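Local coordinates for cytoplasmic protein (Cryptococcus neoformans var. grubii serotype A, PDB 7LPO) that probably hydrolyses the beta-glucosidic bond of steryl glucosides, as a sterylglucosidase of glycoside hydrolase family 5, at residues Leu86-Leu91 against Asn97-Val102; Ala126-Cys131 against Phe136-Asp141; Tyr162-Asp167 against Lys230-Phe235; Trp212-Phe215 against Tyr221-Lys224; Glu678-Asp683 against Thr687-Ala692. All blocks are in the same frame, centred on the assembly; numbering follows the deposited sequence.

Contacts 1 and 2 are helix-against-strand packings of the barrel core and hold neighbouring parallel strands, 98-104 and 137-143; their centres are about 8 Å apart, and Tyr101 N lies 2.9 Å from Phe139 O. Contacts 3 and 4 also have centres about 8 Å apart, with contact 4 nested in the chain loop that contact 3 closes; Phe214 and Ile232 touch between them. All four are buried and mainly apolar, and across their segments a single backbone hydrogen bond is found, in contact 2. Contact 5, with its centre about 52 Å from that of contact 3, is a partly buried hairpin of the C-terminal domain, knit by backbone hydrogen bonds and carrying charged groups on one face.

Contact 1: residues Leu86-Leu91 against Asn97-Val102; sequences LHLARL and NLLRYV
Leu88 and Leu91 of helix 83-93 meet Leu99 of strand 98-104 in a small, buried, wholly apolar helix-on-strand contact within the family 5 catalytic region. The two segments together cover just 90 Å², and Leu99 supplies about half of it. Its two methyls divide the work: CD2 of Leu99 lies 4.0 Å from CD1 of Leu91, while CD1 of Leu99 lies 4.2 Å from CD2 of Leu88. Leu91 and Leu99 cross at about a right angle, so the meeting is between branch ends and not along the chains. In Leu99 CG stands anti to the carbonyl carbon (chi1 -60°), and from there the fork reaches two leucines about one helical turn apart. Helix 83-93 is followed, after a short loop, by strand 98-104, which pairs in parallel with strands 35-43 and 137-143, as expected for the TIM-barrel fold of this clan. Val41 of strand 35-43 touches both Leu91 and Leu99, and Cys131 of helix 118-133 reaches Leu99 as well, which places the leucine cluster between barrel strands and the surrounding helices. Arg100, the next residue along the strand, has its side chain directed differently: its guanidinium forms salt bridges with Asp267 and Glu521.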
# COMPACT_ATOMS: atom_id res chain seq x y z
N LEU A 86 2.52 13.72 19.75
CA LEU A 86 1.07 13.74 19.87
C LEU A 86 0.42 12.79 18.87
O LEU A 86 -0.55 12.10 19.20
CB LEU A 86 0.56 15.16 19.68
CG LEU A 86 -0.89 15.41 20.08
CD1 LEU A 86 -1.20 14.88 21.47
CD2 LEU A 86 -1.21 16.91 20.00
N HIS A 87 0.96 12.73 17.65
CA HIS A 87 0.41 11.81 16.65
C HIS A 87 0.61 10.36 17.07
O HIS A 87 -0.32 9.55 16.99
CB HIS A 87 1.05 12.07 15.30
CG HIS A 87 0.63 13.36 14.67
ND1 HIS A 87 -0.68 13.63 14.34
CD2 HIS A 87 1.34 14.45 14.31
CE1 HIS A 87 -0.75 14.83 13.80
NE2 HIS A 87 0.46 15.35 13.76
N LEU A 88 1.82 10.01 17.52
CA LEU A 88 2.07 8.64 17.94
C LEU A 88 1.24 8.30 19.17
O LEU A 88 0.74 7.18 19.29
CB LEU A 88 3.56 8.43 18.22
CG LEU A 88 4.48 8.58 17.00
CD1 LEU A 88 5.96 8.63 17.39
CD2 LEU A 88 4.26 7.44 16.00
N ALA A 89 1.08 9.25 20.09
CA ALA A 89 0.22 9.01 21.25
C ALA A 89 -1.19 8.67 20.81
O ALA A 89 -1.81 7.74 21.33
CB ALA A 89 0.21 10.24 22.16
N ARG A 90 -1.72 9.43 19.84
CA ARG A 90 -3.06 9.17 19.35
C ARG A 90 -3.15 7.76 18.77
O ARG A 90 -4.07 7.00 19.09
CB ARG A 90 -3.43 10.22 18.30
CG ARG A 90 -4.87 10.16 17.81
CD ARG A 90 -5.18 11.34 16.87
NE ARG A 90 -5.13 12.63 17.57
CZ ARG A 90 -4.23 13.59 17.34
NH1 ARG A 90 -3.28 13.43 16.43
NH2 ARG A 90 -4.30 14.72 18.03
N LEU A 91 -2.20 7.40 17.92
CA LEU A 91 -2.23 6.07 17.31
C LEU A 91 -2.15 4.98 18.36
O LEU A 91 -2.87 3.98 18.29
CB LEU A 91 -1.10 5.94 16.30
CG LEU A 91 -1.14 6.91 15.12
CD1 LEU A 91 0.11 6.80 14.25
CD2 LEU A 91 -2.39 6.68 14.28
N ASN A 97 -0.49 -1.09 17.34
CA ASN A 97 0.87 -1.48 17.70
C ASN A 97 1.75 -1.68 16.47
O ASN A 97 2.84 -2.26 16.59
CB ASN A 97 0.85 -2.77 18.53
CG ASN A 97 0.08 -3.89 17.85
OD1 ASN A 97 -0.34 -3.77 16.70
ND2 ASN A 97 -0.11 -5.00 18.56
N LEU A 98 1.31 -1.21 15.31
CA LEU A 98 2.00 -1.49 14.05
C LEU A 98 1.99 -0.25 13.18
O LEU A 98 1.01 0.50 13.15
CB LEU A 98 1.33 -2.65 13.30
CG LEU A 98 1.82 -2.97 11.89
CD1 LEU A 98 3.12 -3.73 11.95
CD2 LEU A 98 0.76 -3.78 11.15
N LEU A 99 3.10 -0.03 12.48
CA LEU A 99 3.23 1.05 11.52
C LEU A 99 3.90 0.47 10.28
O LEU A 99 4.93 -0.19 10.40
CB LEU A 99 4.06 2.21 12.07
CG LEU A 99 3.55 2.91 13.32
CD1 LEU A 99 4.64 3.81 13.87
CD2 LEU A 99 2.29 3.69 13.03
N ARG A 100 3.29 0.69 9.12
CA ARG A 100 3.94 0.45 7.83
C ARG A 100 4.57 1.77 7.43
O ARG A 100 3.86 2.75 7.18
CB ARG A 100 2.93 -0.05 6.80
CG ARG A 100 3.57 -0.40 5.46
CD ARG A 100 2.61 -1.23 4.66
NE ARG A 100 3.08 -1.53 3.31
CZ ARG A 100 2.70 -0.87 2.22
NH1 ARG A 100 1.86 0.16 2.30
NH2 ARG A 100 3.16 -1.25 1.04
N TYR A 101 5.90 1.81 7.41
CA TYR A 101 6.62 3.08 7.28
C TYR A 101 6.93 3.35 5.81
O TYR A 101 7.66 2.58 5.18
CB TYR A 101 7.90 3.08 8.11
CG TYR A 101 8.54 4.44 8.09
CD1 TYR A 101 9.37 4.82 7.05
CD2 TYR A 101 8.26 5.37 9.09
CE1 TYR A 101 9.94 6.09 7.02
CE2 TYR A 101 8.82 6.64 9.07
CZ TYR A 101 9.66 6.99 8.03
OH TYR A 101 10.21 8.25 7.99
N VAL A 102 6.42 4.46 5.31
CA VAL A 102 6.49 4.79 3.89
C VAL A 102 7.71 5.66 3.61
O VAL A 102 7.90 6.70 4.25
CB VAL A 102 5.21 5.51 3.44
CG1 VAL A 102 5.31 5.95 2.00
CG2 VAL A 102 3.98 4.63 3.66

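Contact 2: residues Ala126-Cys131 against Phe136-Asp141; sequences AVLRKC and FRVFMD
Leu128 and Cys131 of helix 118-133 pack on Phe136, Val138 and Met140, the start of strand 137-143 and its approach, as an outer helix packs on the next strand of a TIM barrel. The axes of helix 126-131 and strand 137-141 approach to 9.5 Å at an angle of 150°, so the chain turns back nearly antiparallel after the helix. Packing is closest at that turn. Phe136 N donates to Cys131 O at 3.0 Å and 169°, a straight bond although the donor is tilted 32° from the carbonyl plane. The same Cys131 O lies at the edge of the Phe136 ring, near its plane, and CB of Cys131 sits 4.2 Å from CG2 of Val138. Farther along, the strand and helix are joined by methyl ends alone: CD2 of Leu128 lies 4.0 Å from CG1 of Val138. The looser, more solvent-exposed part is at Arg129 and Lys130, which are partly exposed and form salt bridges with Asp257 and Asp85, respectively. On the strand, Arg137 points away from the helix and is also partly exposed. Met140, bent at its second and third torsions, curls its thioether end toward the helix, and its CE meets CD1 of Leu128 tip to tip at 4.0 Å.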
# COMPACT_ATOMS: atom_id res chain seq x y z
N ALA A 126 15.66 8.74 13.17
CA ALA A 126 15.12 9.49 14.30
C ALA A 126 13.63 9.23 14.47
O ALA A 126 13.14 9.06 15.59
CB ALA A 126 15.38 10.99 14.11
N VAL A 127 12.88 9.21 13.37
CA VAL A 127 11.46 8.87 13.44
C VAL A 127 11.28 7.46 13.98
O VAL A 127 10.45 7.21 14.85
CB VAL A 127 10.79 9.03 12.06
CG1 VAL A 127 9.35 8.53 12.11
CG2 VAL A 127 10.85 10.48 11.61
N LEU A 128 12.07 6.51 13.48
CA LEU A 128 11.96 5.14 13.97
C LEU A 128 12.24 5.06 15.46
O LEU A 128 11.61 4.28 16.18
CB LEU A 128 12.89 4.23 13.18
CG LEU A 128 12.53 4.09 11.71
CD1 LEU A 128 13.57 3.25 10.96
CD2 LEU A 128 11.12 3.50 11.56
N ARG A 129 13.18 5.86 15.96
CA ARG A 129 13.49 5.83 17.39
C ARG A 129 12.28 6.25 18.22
O ARG A 129 12.00 5.63 19.26
CB ARG A 129 14.68 6.74 17.69
CG ARG A 129 16.02 6.12 17.30
CD ARG A 129 17.14 6.66 18.17
NE ARG A 129 18.40 6.75 17.44
CZ ARG A 129 19.26 5.75 17.30
NH1 ARG A 129 19.00 4.56 17.84
NH2 ARG A 129 20.38 5.94 16.62
N LYS A 130 11.56 7.29 17.80
CA LYS A 130 10.36 7.69 18.52
C LYS A 130 9.27 6.63 18.43
O LYS A 130 8.56 6.38 19.41
CB LYS A 130 9.85 9.03 17.99
CG LYS A 130 10.62 10.22 18.50
CD LYS A 130 9.91 11.53 18.22
CE LYS A 130 10.36 12.63 19.18
NZ LYS A 130 10.06 12.29 20.60
N CYS A 131 9.11 5.99 17.27
CA CYS A 131 8.17 4.88 17.18
C CYS A 131 8.51 3.80 18.21
O CYS A 131 7.62 3.23 18.84
CB CYS A 131 8.17 4.29 15.78
SG CYS A 131 7.65 5.47 14.50
N PHE A 136 5.88 0.79 19.16
CA PHE A 136 5.40 0.30 17.88
C PHE A 136 6.34 -0.74 17.30
O PHE A 136 7.56 -0.65 17.43
CB PHE A 136 5.26 1.46 16.89
CG PHE A 136 4.08 2.32 17.14
CD1 PHE A 136 2.81 1.89 16.81
CD2 PHE A 136 4.24 3.57 17.74
CE1 PHE A 136 1.72 2.67 17.07
CE2 PHE A 136 3.15 4.36 17.99
CZ PHE A 136 1.88 3.91 17.66
N ARG A 137 5.75 -1.74 16.64
CA ARG A 137 6.47 -2.54 15.66
C ARG A 137 6.32 -1.86 14.31
O ARG A 137 5.30 -1.24 14.02
CB ARG A 137 5.93 -3.97 15.59
CG ARG A 137 5.87 -4.70 16.93
CD ARG A 137 7.25 -4.89 17.58
NE ARG A 137 7.13 -5.86 18.67
CZ ARG A 137 8.06 -6.76 19.01
NH1 ARG A 137 9.21 -6.81 18.35
NH2 ARG A 137 7.82 -7.61 20.00
N VAL A 138 7.36 -1.97 13.48
CA VAL A 138 7.40 -1.28 12.20
C VAL A 138 7.92 -2.24 11.13
O VAL A 138 8.86 -3.01 11.38
CB VAL A 138 8.32 -0.04 12.26
CG1 VAL A 138 8.47 0.58 10.88
CG2 VAL A 138 7.81 1.00 13.26
N PHE A 139 7.32 -2.19 9.93
CA PHE A 139 7.97 -2.76 8.76
C PHE A 139 8.02 -1.70 7.66
O PHE A 139 7.15 -0.83 7.56
CB PHE A 139 7.33 -4.10 8.30
CG PHE A 139 5.96 -4.00 7.70
CD1 PHE A 139 4.85 -3.91 8.51
CD2 PHE A 139 5.78 -4.10 6.34
CE1 PHE A 139 3.58 -3.86 7.96
CE2 PHE A 139 4.53 -4.05 5.78
CZ PHE A 139 3.42 -3.94 6.59
N MET A 140 9.10 -1.75 6.90
CA MET A 140 9.48 -0.70 5.98
C MET A 140 8.86 -0.93 4.61
O MET A 140 8.91 -2.04 4.08
CB MET A 140 11.00 -0.63 5.85
CG MET A 140 11.77 -0.58 7.16
SD MET A 140 11.31 0.83 8.20
CE MET A 140 11.97 2.21 7.41
N ASP A 141 8.32 0.13 4.03
CA ASP A 141 7.64 0.06 2.74
C ASP A 141 8.37 0.93 1.73
O ASP A 141 8.24 2.17 1.78
CB ASP A 141 6.18 0.50 2.88
CG ASP A 141 5.58 1.00 1.57
OD1 ASP A 141 5.98 0.53 0.48
OD2 ASP A 141 4.69 1.87 1.65

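Contact 3: residues Tyr162-Asp167 against Lys230-Phe235; sequences YACGID and KNIQDF
Ile232 and Phe235, at the start of helix 232-254, close over Ala163, the last residue of helix 159-163, and Cys164 just after it. The contact lies in the long excursion between strands 137-143 and 263-267, neighbours in the barrel sheet. Taken in order, the segment 230-235 begins with a short piece of strand. Asn231 then occupies the N-cap position: its OD1 accepts from Gln233 N at 2.7 Å and 166°, while its ND2 bonds to Ala222 O. Ile232 follows and carries the largest share of the contact. Its CG1 is anti to the backbone N (chi1 -176°), which sends the longer branch across to the other segment; CD1 lies 4.0 Å from Ala163 O, and CG1 lies 4.4 Å from Cys164 SG. One turn later Phe235 brings CE1 to 4.1 Å from Ala163 CB, the methyl approaching the ring obliquely. On the facing side, Gly165 ends helix 159-163 in a Schellman motif with positive phi (76°). Phe214 of helix 206-221 and Ile227 add to the apolar surroundings. What joins a helix start to a helix end here is dispersion between apolar groups; polar groups bond within their own segment or to other parts of the chain, as with the Asn231 cap and Ala163 O with Arg357.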
# COMPACT_ATOMS: atom_id res chain seq x y z
N TYR A 162 14.87 10.11 -17.52
CA TYR A 162 15.91 10.38 -18.50
C TYR A 162 16.70 9.12 -18.82
O TYR A 162 17.03 8.87 -19.98
CB TYR A 162 16.83 11.47 -17.97
CG TYR A 162 16.22 12.83 -17.99
CD1 TYR A 162 16.03 13.51 -19.19
CD2 TYR A 162 15.82 13.45 -16.82
CE1 TYR A 162 15.49 14.77 -19.22
CE2 TYR A 162 15.27 14.71 -16.84
CZ TYR A 162 15.11 15.36 -18.04
OH TYR A 162 14.57 16.62 -18.06
N ALA A 163 16.99 8.30 -17.81
CA ALA A 163 17.69 7.04 -18.06
C ALA A 163 16.91 6.17 -19.05
O ALA A 163 17.52 5.45 -19.85
CB ALA A 163 17.93 6.30 -16.75
N CYS A 164 15.57 6.24 -19.01
CA CYS A 164 14.71 5.49 -19.92
C CYS A 164 14.48 6.18 -21.25
O CYS A 164 13.71 5.68 -22.08
CB CYS A 164 13.36 5.22 -19.25
SG CYS A 164 13.49 4.10 -17.81
N GLY A 165 15.16 7.30 -21.50
CA GLY A 165 15.04 7.98 -22.78
C GLY A 165 13.76 8.75 -22.97
O GLY A 165 13.34 8.95 -24.10
N ILE A 166 13.14 9.19 -21.88
CA ILE A 166 11.85 9.86 -21.91
C ILE A 166 12.08 11.32 -21.55
O ILE A 166 12.80 11.62 -20.60
CB ILE A 166 10.86 9.19 -20.93
CG1 ILE A 166 10.34 7.88 -21.51
CG2 ILE A 166 9.69 10.11 -20.64
CD1 ILE A 166 9.75 6.94 -20.48
N ASP A 167 11.48 12.22 -22.33
CA ASP A 167 11.50 13.64 -22.02
C ASP A 167 10.33 13.95 -21.09
O ASP A 167 9.17 13.95 -21.54
CB ASP A 167 11.40 14.48 -23.28
CG ASP A 167 11.79 15.95 -23.05
OD1 ASP A 167 11.63 16.42 -21.89
OD2 ASP A 167 12.25 16.62 -24.01
N LYS A 230 25.25 -1.93 -18.96
CA LYS A 230 24.23 -2.83 -18.46
C LYS A 230 22.94 -2.66 -19.25
O LYS A 230 22.65 -1.59 -19.77
CB LYS A 230 23.89 -2.57 -16.99
CG LYS A 230 24.98 -2.75 -15.97
CD LYS A 230 24.48 -2.19 -14.64
CE LYS A 230 25.32 -2.63 -13.45
NZ LYS A 230 24.71 -2.17 -12.15
N ASN A 231 22.12 -3.71 -19.31
CA ASN A 231 20.75 -3.49 -19.75
C ASN A 231 20.04 -2.55 -18.78
O ASN A 231 20.29 -2.56 -17.57
CB ASN A 231 19.98 -4.80 -19.87
CG ASN A 231 18.59 -4.61 -20.50
OD1 ASN A 231 17.61 -4.31 -19.82
ND2 ASN A 231 18.51 -4.77 -21.80
N ILE A 232 19.17 -1.70 -19.32
CA ILE A 232 18.38 -0.79 -18.49
C ILE A 232 17.70 -1.53 -17.34
O ILE A 232 17.52 -0.96 -16.25
CB ILE A 232 17.35 -0.05 -19.37
CG1 ILE A 232 16.57 0.99 -18.57
CG2 ILE A 232 16.39 -1.04 -20.02
CD1 ILE A 232 17.42 1.96 -17.83
N GLN A 233 17.35 -2.80 -17.54
CA GLN A 233 16.72 -3.56 -16.46
C GLN A 233 17.63 -3.66 -15.24
O GLN A 233 17.18 -3.45 -14.10
CB GLN A 233 16.35 -4.97 -16.96
CG GLN A 233 15.83 -5.90 -15.88
CD GLN A 233 15.69 -7.34 -16.37
OE1 GLN A 233 15.51 -7.60 -17.56
NE2 GLN A 233 15.77 -8.30 -15.44
N ASP A 234 18.91 -3.98 -15.45
CA ASP A 234 19.84 -4.09 -14.33
C ASP A 234 20.17 -2.73 -13.75
O ASP A 234 20.24 -2.56 -12.53
CB ASP A 234 21.12 -4.81 -14.78
CG ASP A 234 20.93 -6.33 -14.88
OD1 ASP A 234 20.11 -6.89 -14.12
OD2 ASP A 234 21.59 -6.97 -15.73
N PHE A 235 20.39 -1.74 -14.61
CA PHE A 235 20.64 -0.38 -14.14
C PHE A 235 19.54 0.07 -13.17
O PHE A 235 19.83 0.46 -12.04
CB PHE A 235 20.74 0.55 -15.36
CG PHE A 235 21.13 1.96 -15.03
CD1 PHE A 235 20.17 2.90 -14.71
CD2 PHE A 235 22.46 2.35 -15.05
CE1 PHE A 235 20.53 4.21 -14.42
CE2 PHE A 235 22.82 3.65 -14.75
CZ PHE A 235 21.86 4.57 -14.44

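Contact 4: residues Trp212-Phe215 against Tyr221-Lys224; sequences WTFF and YAPK
Ala222, Thr213 and Phe214 have the most surface buried here, with Tyr221 equal to Phe214, and they form two pairs between the middle of helix 206-221 and its last residue and exit. The closer pair is Phe214 with Ala222. CB of Ala222 lies 3.6 Å from CE1 and 3.9 Å from CD1 of Phe214, so the methyl approaches one side of the ring obliquely. Although the CB of Phe214 points away from the other segment, its CG is anti to the carbonyl carbon (chi1 -75°) and the ring returns to reach Ala222. Beyond it the same ring is packed by Ile232 and Leu236 of helix 232-254, by Ile367 and by Cys164.

In the second pair CG2 of Thr213 meets CB of Tyr221 at 4.1 Å and CD2 of Tyr221 at 4.2 Å; the two side chains cross at about a right angle. Thr213 divides its branches between two roles. The methyl, anti to the backbone N, faces the tyrosine, while OG1 bonds to Gln209 O one turn back and to Leu276 N. Tyr221 sends its hydroxyl to Thr389 O, and its ring meets Phe387 with the planes at about 50°.

Ala222 is the first residue to leave helical backbone angles. Both pairs thus pack the C-terminal exit of helix 206-221 against its own preceding turns, within the long insertion between barrel strands 137-143 and 263-267.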
# COMPACT_ATOMS: atom_id res chain seq x y z
N TRP A 212 8.08 0.17 -16.75
CA TRP A 212 7.96 -1.08 -16.01
C TRP A 212 8.44 -2.27 -16.82
O TRP A 212 8.98 -3.22 -16.24
CB TRP A 212 6.51 -1.28 -15.58
CG TRP A 212 6.10 -0.43 -14.43
CD1 TRP A 212 5.18 0.57 -14.44
CD2 TRP A 212 6.61 -0.49 -13.09
NE1 TRP A 212 5.07 1.13 -13.19
CE2 TRP A 212 5.94 0.50 -12.34
CE3 TRP A 212 7.56 -1.29 -12.45
CZ2 TRP A 212 6.18 0.71 -10.98
CZ3 TRP A 212 7.80 -1.09 -11.10
CH2 TRP A 212 7.11 -0.09 -10.38
N THR A 213 8.27 -2.25 -18.14
CA THR A 213 8.83 -3.31 -18.97
C THR A 213 10.35 -3.30 -18.92
O THR A 213 10.99 -4.36 -18.85
CB THR A 213 8.33 -3.16 -20.41
OG1 THR A 213 6.90 -3.19 -20.45
CG2 THR A 213 8.84 -4.27 -21.31
N PHE A 214 10.95 -2.10 -18.94
CA PHE A 214 12.38 -1.95 -18.71
C PHE A 214 12.77 -2.55 -17.36
O PHE A 214 13.65 -3.41 -17.27
CB PHE A 214 12.78 -0.46 -18.77
CG PHE A 214 12.83 0.13 -20.16
CD1 PHE A 214 12.73 -0.65 -21.30
CD2 PHE A 214 13.00 1.50 -20.32
CE1 PHE A 214 12.82 -0.07 -22.57
CE2 PHE A 214 13.07 2.08 -21.59
CZ PHE A 214 12.98 1.29 -22.72
N PHE A 215 12.11 -2.09 -16.29
CA PHE A 215 12.51 -2.45 -14.93
C PHE A 215 12.56 -3.96 -14.72
O PHE A 215 13.53 -4.48 -14.17
CB PHE A 215 11.54 -1.80 -13.93
CG PHE A 215 11.97 -1.93 -12.49
CD1 PHE A 215 12.91 -1.06 -11.95
CD2 PHE A 215 11.41 -2.90 -11.66
CE1 PHE A 215 13.30 -1.15 -10.63
CE2 PHE A 215 11.80 -2.99 -10.34
CZ PHE A 215 12.75 -2.11 -9.83
N TYR A 221 12.84 -7.90 -23.60
CA TYR A 221 12.05 -7.17 -24.57
C TYR A 221 12.71 -5.91 -25.11
O TYR A 221 12.28 -5.42 -26.15
CB TYR A 221 10.69 -6.79 -23.96
CG TYR A 221 9.90 -8.01 -23.54
CD1 TYR A 221 9.43 -8.91 -24.48
CD2 TYR A 221 9.66 -8.28 -22.20
CE1 TYR A 221 8.73 -10.04 -24.10
CE2 TYR A 221 8.97 -9.39 -21.81
CZ TYR A 221 8.50 -10.28 -22.76
OH TYR A 221 7.81 -11.41 -22.37
N ALA A 222 13.74 -5.39 -24.44
CA ALA A 222 14.49 -4.23 -24.93
C ALA A 222 15.99 -4.52 -24.84
O ALA A 222 16.73 -3.80 -24.17
CB ALA A 222 14.13 -2.97 -24.15
N PRO A 223 16.46 -5.58 -25.51
CA PRO A 223 17.89 -5.95 -25.39
C PRO A 223 18.87 -4.88 -25.87
O PRO A 223 20.03 -4.88 -25.44
CB PRO A 223 17.99 -7.22 -26.25
CG PRO A 223 16.76 -7.19 -27.16
CD PRO A 223 15.70 -6.52 -26.34
N LYS A 224 18.44 -3.99 -26.75
CA LYS A 224 19.33 -2.96 -27.24
C LYS A 224 19.54 -1.82 -26.24
O LYS A 224 20.39 -0.96 -26.48
CB LYS A 224 18.78 -2.37 -28.53
CG LYS A 224 18.70 -3.34 -29.67
CD LYS A 224 17.95 -2.75 -30.85
CE LYS A 224 17.50 -3.85 -31.79
NZ LYS A 224 17.25 -3.35 -33.16

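Contact 5: residues Glu678-Asp683 against Thr687-Ala692; sequences ERIDFD and TKFKYA
Ile680 and Tyr691 face each other in a non-hydrogen-bonded pair of an antiparallel beta hairpin in the family 5 C-terminal domain, strand 676-682 against strand 689-696; the axes of segments 678-682 and 689-692 approach to 4.8 Å at 176°. Followed outward from CB, Ile680 forks. Its CG2, anti to the backbone N, reaches CE1 of Phe689 at 3.8 Å. The other branch, CG1, meets CD1 of Tyr691 at 3.7 Å and CE1 of Tyr691 at 4.0 Å. Both rings cross the isoleucine obliquely, and Phe682 adds its ring edge to CB of Phe689, making an apolar face.

The other face is mostly charged, with Arg679, Asp681 and Lys690 beside Ala692. Arg679 grips Asp681 side-on with two nitrogens: NE to OD2 at 2.6 Å, a salt bridge, and NH2 to OD1 on the syn lone pair. A water donates both to Asp681 OD2 and to Lys690 O, tying this carboxylate to the opposite strand.

The backbone ladder is regular through Asp681 and Lys690, with bonds of 3.0 Å both from Asp681 N to Lys690 O and from Lys690 N to Asp681 O. At the far end Glu678 N and Arg679 N both donate to Ala692 O, a classic beta bulge.

Strand 676-682 is an outermost strand of a four-stranded antiparallel sheet, while strand 689-696 pairs on its other side with strand 761-770. Pro670 of strand 669-673 and Tyr716 of helix 713-716 cover the face bearing Ile680, Phe689 and Tyr691.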
# COMPACT_ATOMS: atom_id res chain seq x y z
N GLU A 678 -9.61 -17.80 16.83
CA GLU A 678 -10.58 -18.51 16.01
C GLU A 678 -11.62 -17.60 15.37
O GLU A 678 -11.90 -17.73 14.18
CB GLU A 678 -11.28 -19.60 16.83
CG GLU A 678 -12.25 -20.44 16.01
CD GLU A 678 -12.04 -21.93 16.20
OE1 GLU A 678 -12.96 -22.59 16.71
OE2 GLU A 678 -10.96 -22.44 15.83
N ARG A 679 -12.20 -16.67 16.14
CA ARG A 679 -13.25 -15.82 15.60
C ARG A 679 -13.34 -14.52 16.38
O ARG A 679 -13.28 -14.52 17.62
CB ARG A 679 -14.62 -16.53 15.62
CG ARG A 679 -15.55 -15.95 14.59
CD ARG A 679 -17.01 -16.36 14.66
NE ARG A 679 -17.76 -15.32 13.95
CZ ARG A 679 -17.95 -15.29 12.63
NH1 ARG A 679 -17.48 -16.26 11.85
NH2 ARG A 679 -18.61 -14.27 12.08
N ILE A 680 -13.52 -13.41 15.66
CA ILE A 680 -13.75 -12.11 16.27
C ILE A 680 -15.00 -11.50 15.67
O ILE A 680 -15.18 -11.51 14.45
CB ILE A 680 -12.57 -11.14 16.05
CG1 ILE A 680 -11.32 -11.62 16.77
CG2 ILE A 680 -12.96 -9.75 16.52
CD1 ILE A 680 -10.06 -11.03 16.19
N ASP A 681 -15.86 -10.95 16.53
CA ASP A 681 -17.07 -10.27 16.10
C ASP A 681 -17.23 -9.00 16.93
O ASP A 681 -17.14 -9.05 18.16
CB ASP A 681 -18.31 -11.16 16.27
CG ASP A 681 -18.36 -12.30 15.26
OD1 ASP A 681 -18.42 -12.03 14.04
OD2 ASP A 681 -18.36 -13.46 15.69
N PHE A 682 -17.48 -7.89 16.26
CA PHE A 682 -17.67 -6.62 16.95
C PHE A 682 -18.81 -5.88 16.27
O PHE A 682 -18.84 -5.78 15.04
CB PHE A 682 -16.40 -5.77 16.92
CG PHE A 682 -16.60 -4.38 17.46
CD1 PHE A 682 -16.89 -4.18 18.80
CD2 PHE A 682 -16.48 -3.28 16.64
CE1 PHE A 682 -17.06 -2.91 19.31
CE2 PHE A 682 -16.65 -2.00 17.14
CZ PHE A 682 -16.94 -1.82 18.47
N ASP A 683 -19.74 -5.37 17.08
CA ASP A 683 -20.89 -4.63 16.60
C ASP A 683 -20.87 -3.23 17.22
O ASP A 683 -20.95 -3.09 18.44
CB ASP A 683 -22.18 -5.37 16.96
CG ASP A 683 -23.42 -4.64 16.50
OD1 ASP A 683 -23.58 -4.46 15.27
OD2 ASP A 683 -24.22 -4.25 17.37
N THR A 687 -22.12 -2.39 20.91
CA THR A 687 -20.80 -2.48 21.52
C THR A 687 -20.41 -3.92 21.81
O THR A 687 -19.32 -4.15 22.34
CB THR A 687 -20.66 -1.67 22.82
OG1 THR A 687 -21.28 -2.37 23.90
CG2 THR A 687 -21.30 -0.29 22.66
N LYS A 688 -21.24 -4.89 21.45
CA LYS A 688 -20.97 -6.28 21.78
C LYS A 688 -19.74 -6.79 21.06
O LYS A 688 -19.59 -6.61 19.84
CB LYS A 688 -22.18 -7.14 21.44
CG LYS A 688 -23.33 -6.96 22.43
CD LYS A 688 -24.62 -7.55 21.92
CE LYS A 688 -25.50 -8.01 23.07
NZ LYS A 688 -26.75 -8.67 22.56
N PHE A 689 -18.85 -7.42 21.82
CA PHE A 689 -17.60 -7.97 21.33
C PHE A 689 -17.53 -9.42 21.78
O PHE A 689 -17.80 -9.72 22.95
CB PHE A 689 -16.41 -7.19 21.89
CG PHE A 689 -15.08 -7.81 21.60
CD1 PHE A 689 -14.58 -7.85 20.32
CD2 PHE A 689 -14.30 -8.30 22.63
CE1 PHE A 689 -13.34 -8.39 20.06
CE2 PHE A 689 -13.06 -8.84 22.37
CZ PHE A 689 -12.58 -8.88 21.09
N LYS A 690 -17.19 -10.31 20.86
CA LYS A 690 -17.07 -11.73 21.16
C LYS A 690 -15.80 -12.27 20.51
O LYS A 690 -15.61 -12.12 19.31
CB LYS A 690 -18.29 -12.51 20.68
CG LYS A 690 -18.18 -14.01 20.87
CD LYS A 690 -19.54 -14.68 20.84
CE LYS A 690 -19.45 -16.14 21.29
NZ LYS A 690 -20.22 -17.06 20.40
N TYR A 691 -14.95 -12.90 21.32
CA TYR A 691 -13.69 -13.46 20.87
C TYR A 691 -13.65 -14.93 21.25
O TYR A 691 -13.82 -15.28 22.42
CB TYR A 691 -12.52 -12.71 21.50
CG TYR A 691 -11.17 -13.23 21.11
CD1 TYR A 691 -10.91 -13.66 19.81
CD2 TYR A 691 -10.14 -13.30 22.03
CE1 TYR A 691 -9.68 -14.14 19.45
CE2 TYR A 691 -8.89 -13.77 21.67
CZ TYR A 691 -8.67 -14.18 20.39
OH TYR A 691 -7.42 -14.64 20.04
N ALA A 692 -13.41 -15.79 20.26
CA ALA A 692 -13.26 -17.23 20.45
C ALA A 692 -11.83 -17.64 20.11
O ALA A 692 -11.30 -17.24 19.07
CB ALA A 692 -14.24 -18.01 19.58
O HOH W 1 -16.66 -14.34 17.75